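Local coordinates for Rbstp0775 protein (Geobacillus stearothermophilus, PDB 1RZ3) that is of unknown function but, as a member of the phosphoribulokinase/uridine kinase family of P-loop proteins, probably binds ATP and acts as a kinase, at residues Arg68-Tyr81 against Lys171-Tyr183. Numbering follows the deposited sequence.
Sequences RYHTGNEEWFEYYY and KFINRYWKAEDYY
The methyl group of A179 meets the ring of Y79, 3.3 Å from CB to CD2, where helix 75-82 crosses helix 169-187 in the P-loop NTPase fold of the phosphoribulokinase/uridine kinase family. Alanine suits the crossing, its single methyl helping the segment axes come within 7.3 Å; their N-to-C directions are 52° apart. Y79 also receives the edge of the Y176 ring on one face, a T-shaped pair. With CG anti to the backbone N (chi1 -180°), the Y79 ring reaches A179 and Y176, and its hydroxyl meets a water shared with E180.

Beyond A179 is an aromatic cluster. CZ3 of W76 sits over the centre of one Y182 face, 3.5 Å from Y182 CG, with the two ring planes inclined at 43°, while Y182 turns its edge to the face of Y80. Tyrosine lets this cluster end in a polar link: the hydroxyls of Y81 and Y182 are hydrogen-bonded. On the deeper side Y80 CE1 touches Y183 CD1; the Y183 hydroxyl continues to D28 and the backbone of Q136.

On the other flank the extended R175 fits as a knob among R68, E75, E78 and Y79. Y69 CE1 sits over the centre of one guanidinium face, and Y79 CB covers the opposite face toward its rim. NH1 forms salt bridges with both E75 and E78, NE donates to a water, and NH2 bonds to the backbone O of R68 (2.9 Å), so arginine ties the chain ahead of helix 75-82 to helix 169-187. The two carboxylates probably stabilise its positive charge. Farther out, K171 NZ binds E75 OE2, and the long K178 chain bends at chi3 (63°) past W76, its NZ lying 2.8 Å from E74 OE1, nearly in line with that oxygen's C-O bond.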
loop_
_atom_site.group_PDB
_atom_site.type_symbol
_atom_site.label_atom_id
_atom_site.label_comp_id
_atom_site.label_asym_id
_atom_site.label_seq_id
_atom_site.Cartn_x
_atom_site.Cartn_y
_atom_site.Cartn_z
ATOM N N ARG A 68 -16.145 -7.664 -6.612
ATOM C CA ARG A 68 -16.117 -6.294 -6.112
ATOM C C ARG A 68 -17.034 -5.350 -6.886
ATOM O O ARG A 68 -17.052 -4.147 -6.631
ATOM C CB ARG A 68 -14.677 -5.770 -6.121
ATOM C CG ARG A 68 -14.016 -5.806 -7.483
ATOM C CD ARG A 68 -12.503 -5.716 -7.362
ATOM N NE ARG A 68 -11.854 -5.859 -8.659
ATOM C CZ ARG A 68 -11.741 -4.879 -9.546
ATOM N NH1 ARG A 68 -12.226 -3.679 -9.269
ATOM N NH2 ARG A 68 -11.155 -5.104 -10.713
ATOM N N TYR A 69 -17.792 -5.903 -7.831
ATOM C CA TYR A 69 -18.739 -5.131 -8.637
ATOM C C TYR A 69 -20.067 -5.883 -8.725
ATOM O O TYR A 69 -20.090 -7.111 -8.688
ATOM C CB TYR A 69 -18.207 -4.912 -10.056
ATOM C CG TYR A 69 -17.066 -3.928 -10.171
ATOM C CD1 TYR A 69 -17.212 -2.605 -9.750
ATOM C CD2 TYR A 69 -15.849 -4.311 -10.730
ATOM C CE1 TYR A 69 -16.170 -1.688 -9.888
ATOM C CE2 TYR A 69 -14.804 -3.402 -10.872
ATOM C CZ TYR A 69 -14.971 -2.094 -10.450
ATOM O OH TYR A 69 -13.938 -1.196 -10.597
ATOM N N HIS A 70 -21.166 -5.142 -8.838
ATOM C CA HIS A 70 -22.496 -5.739 -8.945
ATOM C C HIS A 70 -22.763 -6.783 -7.866
ATOM O O HIS A 70 -23.320 -7.845 -8.143
ATOM C CB HIS A 70 -22.670 -6.389 -10.318
ATOM C CG HIS A 70 -22.353 -5.475 -11.458
ATOM N ND1 HIS A 70 -23.020 -4.288 -11.667
ATOM C CD2 HIS A 70 -21.429 -5.566 -12.443
ATOM C CE1 HIS A 70 -22.521 -3.686 -12.732
ATOM N NE2 HIS A 70 -21.553 -4.441 -13.221
ATOM N N THR A 71 -22.366 -6.471 -6.638
ATOM C CA THR A 71 -22.557 -7.376 -5.509
ATOM C C THR A 71 -23.874 -7.053 -4.815
ATOM O O THR A 71 -24.352 -7.818 -3.979
ATOM C CB THR A 71 -21.431 -7.214 -4.472
ATOM O OG1 THR A 71 -21.466 -5.883 -3.943
ATOM C CG2 THR A 71 -20.069 -7.463 -5.110
ATOM N N GLY A 72 -24.449 -5.907 -5.162
ATOM C CA GLY A 72 -25.696 -5.495 -4.548
ATOM C C GLY A 72 -25.435 -4.495 -3.439
ATOM O O GLY A 72 -26.338 -3.769 -3.018
ATOM N N ASN A 73 -24.194 -4.455 -2.965
ATOM C CA ASN A 73 -23.807 -3.534 -1.906
ATOM C C ASN A 73 -23.500 -2.175 -2.508
ATOM O O ASN A 73 -23.294 -2.058 -3.718
ATOM C CB ASN A 73 -22.562 -4.053 -1.181
ATOM C CG ASN A 73 -22.797 -5.385 -0.496
ATOM O OD1 ASN A 73 -23.498 -5.462 0.511
ATOM N ND2 ASN A 73 -22.212 -6.444 -1.045
ATOM N N GLU A 74 -23.477 -1.144 -1.672
ATOM C CA GLU A 74 -23.149 0.186 -2.160
ATOM C C GLU A 74 -21.695 0.111 -2.609
ATOM O O GLU A 74 -20.910 -0.657 -2.052
ATOM C CB GLU A 74 -23.315 1.226 -1.052
ATOM C CG GLU A 74 -24.771 1.506 -0.698
ATOM C CD GLU A 74 -24.917 2.577 0.368
ATOM O OE1 GLU A 74 -24.296 3.651 0.222
ATOM O OE2 GLU A 74 -25.659 2.348 1.345
ATOM N N GLU A 75 -21.338 0.905 -3.611
ATOM C CA GLU A 75 -19.982 0.879 -4.134
ATOM C C GLU A 75 -18.875 1.224 -3.143
ATOM O O GLU A 75 -17.768 0.689 -3.251
ATOM C CB GLU A 75 -19.887 1.766 -5.378
ATOM C CG GLU A 75 -20.726 1.238 -6.539
ATOM C CD GLU A 75 -20.173 1.639 -7.894
ATOM O OE1 GLU A 75 -18.976 1.384 -8.147
ATOM O OE2 GLU A 75 -20.932 2.202 -8.710
ATOM N N TRP A 76 -19.151 2.097 -2.176
ATOM C CA TRP A 76 -18.117 2.447 -1.206
ATOM C C TRP A 76 -17.730 1.207 -0.410
ATOM O O TRP A 76 -16.557 0.993 -0.088
ATOM C CB TRP A 76 -18.598 3.537 -0.239
ATOM C CG TRP A 76 -19.543 3.044 0.830
ATOM C CD1 TRP A 76 -20.911 3.028 0.777
ATOM C CD2 TRP A 76 -19.184 2.476 2.097
ATOM N NE1 TRP A 76 -21.422 2.487 1.935
ATOM C CE2 TRP A 76 -20.386 2.138 2.761
ATOM C CE3 TRP A 76 -17.962 2.216 2.736
ATOM C CZ2 TRP A 76 -20.403 1.555 4.036
ATOM C CZ3 TRP A 76 -17.980 1.633 4.010
ATOM C CH2 TRP A 76 -19.196 1.311 4.642
ATOM N N PHE A 77 -18.731 0.391 -0.102
ATOM C CA PHE A 77 -18.536 -0.831 0.665
ATOM C C PHE A 77 -17.761 -1.870 -0.145
ATOM O O PHE A 77 -16.925 -2.592 0.400
ATOM C CB PHE A 77 -19.896 -1.402 1.073
ATOM C CG PHE A 77 -19.813 -2.556 2.029
ATOM C CD1 PHE A 77 -19.855 -2.343 3.401
ATOM C CD2 PHE A 77 -19.686 -3.856 1.555
ATOM C CE1 PHE A 77 -19.775 -3.410 4.295
ATOM C CE2 PHE A 77 -19.604 -4.932 2.441
ATOM C CZ PHE A 77 -19.648 -4.707 3.815
ATOM N N GLU A 78 -18.055 -1.949 -1.440
ATOM C CA GLU A 78 -17.381 -2.896 -2.324
ATOM C C GLU A 78 -15.900 -2.538 -2.412
ATOM O O GLU A 78 -15.022 -3.401 -2.342
ATOM C CB GLU A 78 -17.980 -2.842 -3.735
ATOM C CG GLU A 78 -19.475 -3.112 -3.814
ATOM C CD GLU A 78 -19.974 -3.211 -5.243
ATOM O OE1 GLU A 78 -19.604 -2.351 -6.065
ATOM O OE2 GLU A 78 -20.745 -4.146 -5.545
ATOM N N TYR A 79 -15.638 -1.247 -2.573
ATOM C CA TYR A 79 -14.280 -0.740 -2.694
ATOM C C TYR A 79 -13.466 -0.877 -1.406
ATOM O O TYR A 79 -12.315 -1.318 -1.436
ATOM C CB TYR A 79 -14.337 0.725 -3.146
ATOM C CG TYR A 79 -12.995 1.411 -3.331
ATOM C CD1 TYR A 79 -11.919 0.750 -3.920
ATOM C CD2 TYR A 79 -12.827 2.749 -2.970
ATOM C CE1 TYR A 79 -10.704 1.410 -4.148
ATOM C CE2 TYR A 79 -11.625 3.413 -3.196
ATOM C CZ TYR A 79 -10.571 2.741 -3.784
ATOM O OH TYR A 79 -9.397 3.413 -4.020
ATOM N N TYR A 80 -14.062 -0.528 -0.273
ATOM C CA TYR A 80 -13.334 -0.598 0.988
ATOM C C TYR A 80 -13.239 -1.980 1.635
ATOM O O TYR A 80 -12.192 -2.344 2.177
ATOM C CB TYR A 80 -13.939 0.372 2.010
ATOM C CG TYR A 80 -13.089 0.525 3.255
ATOM C CD1 TYR A 80 -11.942 1.322 3.245
ATOM C CD2 TYR A 80 -13.393 -0.178 4.423
ATOM C CE1 TYR A 80 -11.117 1.412 4.358
ATOM C CE2 TYR A 80 -12.574 -0.096 5.544
ATOM C CZ TYR A 80 -11.437 0.700 5.504
ATOM O OH TYR A 80 -10.618 0.778 6.604
ATOM N N TYR A 81 -14.322 -2.750 1.581
ATOM C CA TYR A 81 -14.347 -4.062 2.228
ATOM C C TYR A 81 -14.227 -5.308 1.361
ATOM O O TYR A 81 -13.746 -6.340 1.827
ATOM C CB TYR A 81 -15.622 -4.194 3.067
ATOM C CG TYR A 81 -15.581 -3.458 4.382
ATOM C CD1 TYR A 81 -14.693 -3.843 5.384
ATOM C CD2 TYR A 81 -16.436 -2.386 4.630
ATOM C CE1 TYR A 81 -14.654 -3.181 6.604
ATOM C CE2 TYR A 81 -16.410 -1.715 5.852
ATOM C CZ TYR A 81 -15.513 -2.121 6.832
ATOM O OH TYR A 81 -15.466 -1.470 8.039
ATOM N N LYS A 171 -21.011 8.208 -9.961
ATOM C CA LYS A 171 -20.391 6.906 -9.732
ATOM C C LYS A 171 -19.075 7.057 -8.980
ATOM O O LYS A 171 -18.772 6.270 -8.085
ATOM C CB LYS A 171 -20.144 6.183 -11.061
ATOM C CG LYS A 171 -21.379 5.527 -11.659
ATOM C CD LYS A 171 -21.036 4.743 -12.924
ATOM C CE LYS A 171 -20.097 3.571 -12.640
ATOM N NZ LYS A 171 -20.738 2.501 -11.816
ATOM N N PHE A 172 -18.290 8.064 -9.352
ATOM C CA PHE A 172 -17.015 8.310 -8.693
ATOM C C PHE A 172 -17.264 8.609 -7.218
ATOM O O PHE A 172 -16.571 8.092 -6.342
ATOM C CB PHE A 172 -16.295 9.495 -9.337
ATOM C CG PHE A 172 -14.999 9.847 -8.667
ATOM C CD1 PHE A 172 -13.886 9.026 -8.800
ATOM C CD2 PHE A 172 -14.900 10.989 -7.877
ATOM C CE1 PHE A 172 -12.689 9.334 -8.154
ATOM C CE2 PHE A 172 -13.710 11.307 -7.226
ATOM C CZ PHE A 172 -12.603 10.477 -7.365
ATOM N N ILE A 173 -18.257 9.450 -6.950
ATOM C CA ILE A 173 -18.606 9.812 -5.583
ATOM C C ILE A 173 -19.042 8.576 -4.800
ATOM O O ILE A 173 -18.589 8.338 -3.677
ATOM C CB ILE A 173 -19.764 10.837 -5.564
ATOM C CG1 ILE A 173 -19.270 12.180 -6.097
ATOM C CG2 ILE A 173 -20.327 10.974 -4.147
ATOM C CD1 ILE A 173 -20.351 13.235 -6.179
ATOM N N ASN A 174 -19.927 7.796 -5.406
ATOM C CA ASN A 174 -20.451 6.589 -4.788
ATOM C C ASN A 174 -19.371 5.615 -4.359
ATOM O O ASN A 174 -19.396 5.103 -3.241
ATOM C CB ASN A 174 -21.398 5.867 -5.748
ATOM C CG ASN A 174 -22.671 6.637 -6.000
ATOM O OD1 ASN A 174 -22.903 7.681 -5.395
ATOM N ND2 ASN A 174 -23.508 6.124 -6.895
ATOM N N ARG A 175 -18.417 5.363 -5.247
ATOM C CA ARG A 175 -17.371 4.404 -4.940
ATOM C C ARG A 175 -16.147 4.972 -4.236
ATOM O O ARG A 175 -15.836 4.575 -3.117
ATOM C CB ARG A 175 -16.936 3.680 -6.219
ATOM C CG ARG A 175 -16.123 2.417 -5.955
ATOM C CD ARG A 175 -15.741 1.705 -7.248
ATOM N NE ARG A 175 -15.208 0.375 -6.982
ATOM C CZ ARG A 175 -15.952 -0.688 -6.690
ATOM N NH1 ARG A 175 -17.272 -0.587 -6.632
ATOM N NH2 ARG A 175 -15.371 -1.850 -6.434
ATOM N N TYR A 176 -15.470 5.913 -4.882
ATOM C CA TYR A 176 -14.247 6.485 -4.328
ATOM C C TYR A 176 -14.382 7.484 -3.188
ATOM O O TYR A 176 -13.837 7.265 -2.103
ATOM C CB TYR A 176 -13.430 7.090 -5.471
ATOM C CG TYR A 176 -12.990 6.034 -6.452
ATOM C CD1 TYR A 176 -11.906 5.204 -6.165
ATOM C CD2 TYR A 176 -13.707 5.801 -7.626
ATOM C CE1 TYR A 176 -11.551 4.163 -7.018
ATOM C CE2 TYR A 176 -13.360 4.761 -8.485
ATOM C CZ TYR A 176 -12.281 3.946 -8.173
ATOM O OH TYR A 176 -11.933 2.910 -9.008
ATOM N N TRP A 177 -15.103 8.573 -3.423
ATOM C CA TRP A 177 -15.272 9.597 -2.399
ATOM C C TRP A 177 -15.844 9.065 -1.083
ATOM O O TRP A 177 -15.311 9.359 -0.015
ATOM C CB TRP A 177 -16.142 10.739 -2.946
ATOM C CG TRP A 177 -16.539 11.759 -1.920
ATOM C CD1 TRP A 177 -17.600 11.688 -1.061
ATOM C CD2 TRP A 177 -15.868 12.993 -1.626
ATOM N NE1 TRP A 177 -17.631 12.799 -0.251
ATOM C CE2 TRP A 177 -16.580 13.616 -0.574
ATOM C CE3 TRP A 177 -14.734 13.630 -2.146
ATOM C CZ2 TRP A 177 -16.194 14.850 -0.032
ATOM C CZ3 TRP A 177 -14.349 14.858 -1.608
ATOM C CH2 TRP A 177 -15.080 15.453 -0.560
ATOM N N LYS A 178 -16.914 8.275 -1.148
ATOM C CA LYS A 178 -17.514 7.748 0.072
ATOM C C LYS A 178 -16.611 6.760 0.814
ATOM O O LYS A 178 -16.570 6.758 2.042
ATOM C CB LYS A 178 -18.875 7.108 -0.239
ATOM C CG LYS A 178 -19.941 8.139 -0.610
ATOM C CD LYS A 178 -21.230 7.492 -1.138
ATOM C CE LYS A 178 -21.919 6.624 -0.098
ATOM N NZ LYS A 178 -23.154 5.996 -0.674
ATOM N N ALA A 179 -15.893 5.923 0.074
ATOM C CA ALA A 179 -14.986 4.959 0.698
ATOM C C ALA A 179 -13.860 5.723 1.392
ATOM O O ALA A 179 -13.482 5.409 2.521
ATOM C CB ALA A 179 -14.414 4.024 -0.350
ATOM N N GLU A 180 -13.330 6.731 0.705
ATOM C CA GLU A 180 -12.258 7.551 1.256
ATOM C C GLU A 180 -12.726 8.275 2.517
ATOM O O GLU A 180 -12.008 8.324 3.519
ATOM C CB GLU A 180 -11.780 8.550 0.201
ATOM C CG GLU A 180 -11.181 7.870 -1.016
ATOM C CD GLU A 180 -10.826 8.836 -2.123
ATOM O OE1 GLU A 180 -11.149 10.039 -2.006
ATOM O OE2 GLU A 180 -10.224 8.387 -3.118
ATOM N N ASP A 181 -13.935 8.828 2.482
ATOM C CA ASP A 181 -14.461 9.515 3.658
ATOM C C ASP A 181 -14.609 8.527 4.810
ATOM O O ASP A 181 -14.342 8.862 5.963
ATOM C CB ASP A 181 -15.818 10.161 3.357
ATOM C CG ASP A 181 -15.709 11.339 2.410
ATOM O OD1 ASP A 181 -14.584 11.828 2.176
ATOM O OD2 ASP A 181 -16.761 11.789 1.906
ATOM N N TYR A 182 -15.039 7.309 4.490
ATOM C CA TYR A 182 -15.215 6.268 5.496
ATOM C C TYR A 182 -13.868 5.954 6.151
ATOM O O TYR A 182 -13.756 5.865 7.376
ATOM C CB TYR A 182 -15.769 4.994 4.849
ATOM C CG TYR A 182 -16.047 3.879 5.835
ATOM C CD1 TYR A 182 -17.169 3.918 6.665
ATOM C CD2 TYR A 182 -15.172 2.795 5.959
ATOM C CE1 TYR A 182 -17.417 2.906 7.592
ATOM C CE2 TYR A 182 -15.407 1.781 6.883
ATOM C CZ TYR A 182 -16.533 1.843 7.696
ATOM O OH TYR A 182 -16.777 0.841 8.604
ATOM N N TYR A 183 -12.848 5.788 5.319
ATOM C CA TYR A 183 -11.505 5.479 5.803
ATOM C C TYR A 183 -10.975 6.585 6.712
ATOM O O TYR A 183 -10.521 6.327 7.831
ATOM C CB TYR A 183 -10.568 5.284 4.607
ATOM C CG TYR A 183 -9.136 4.953 4.972
ATOM C CD1 TYR A 183 -8.840 3.890 5.827
ATOM C CD2 TYR A 183 -8.077 5.671 4.423
ATOM C CE1 TYR A 183 -7.520 3.550 6.123
ATOM C CE2 TYR A 183 -6.750 5.336 4.711
ATOM C CZ TYR A 183 -6.483 4.274 5.562
ATOM O OH TYR A 183 -5.180 3.930 5.851
HETATM O O HOH W 1 -12.509 0.190 -7.745
HETATM O O HOH W 2 -23.036 3.571 -8.204
HETATM O O HOH W 3 -17.774 1.967 -10.426
HETATM O O HOH W 4 -8.810 6.103 -3.121
#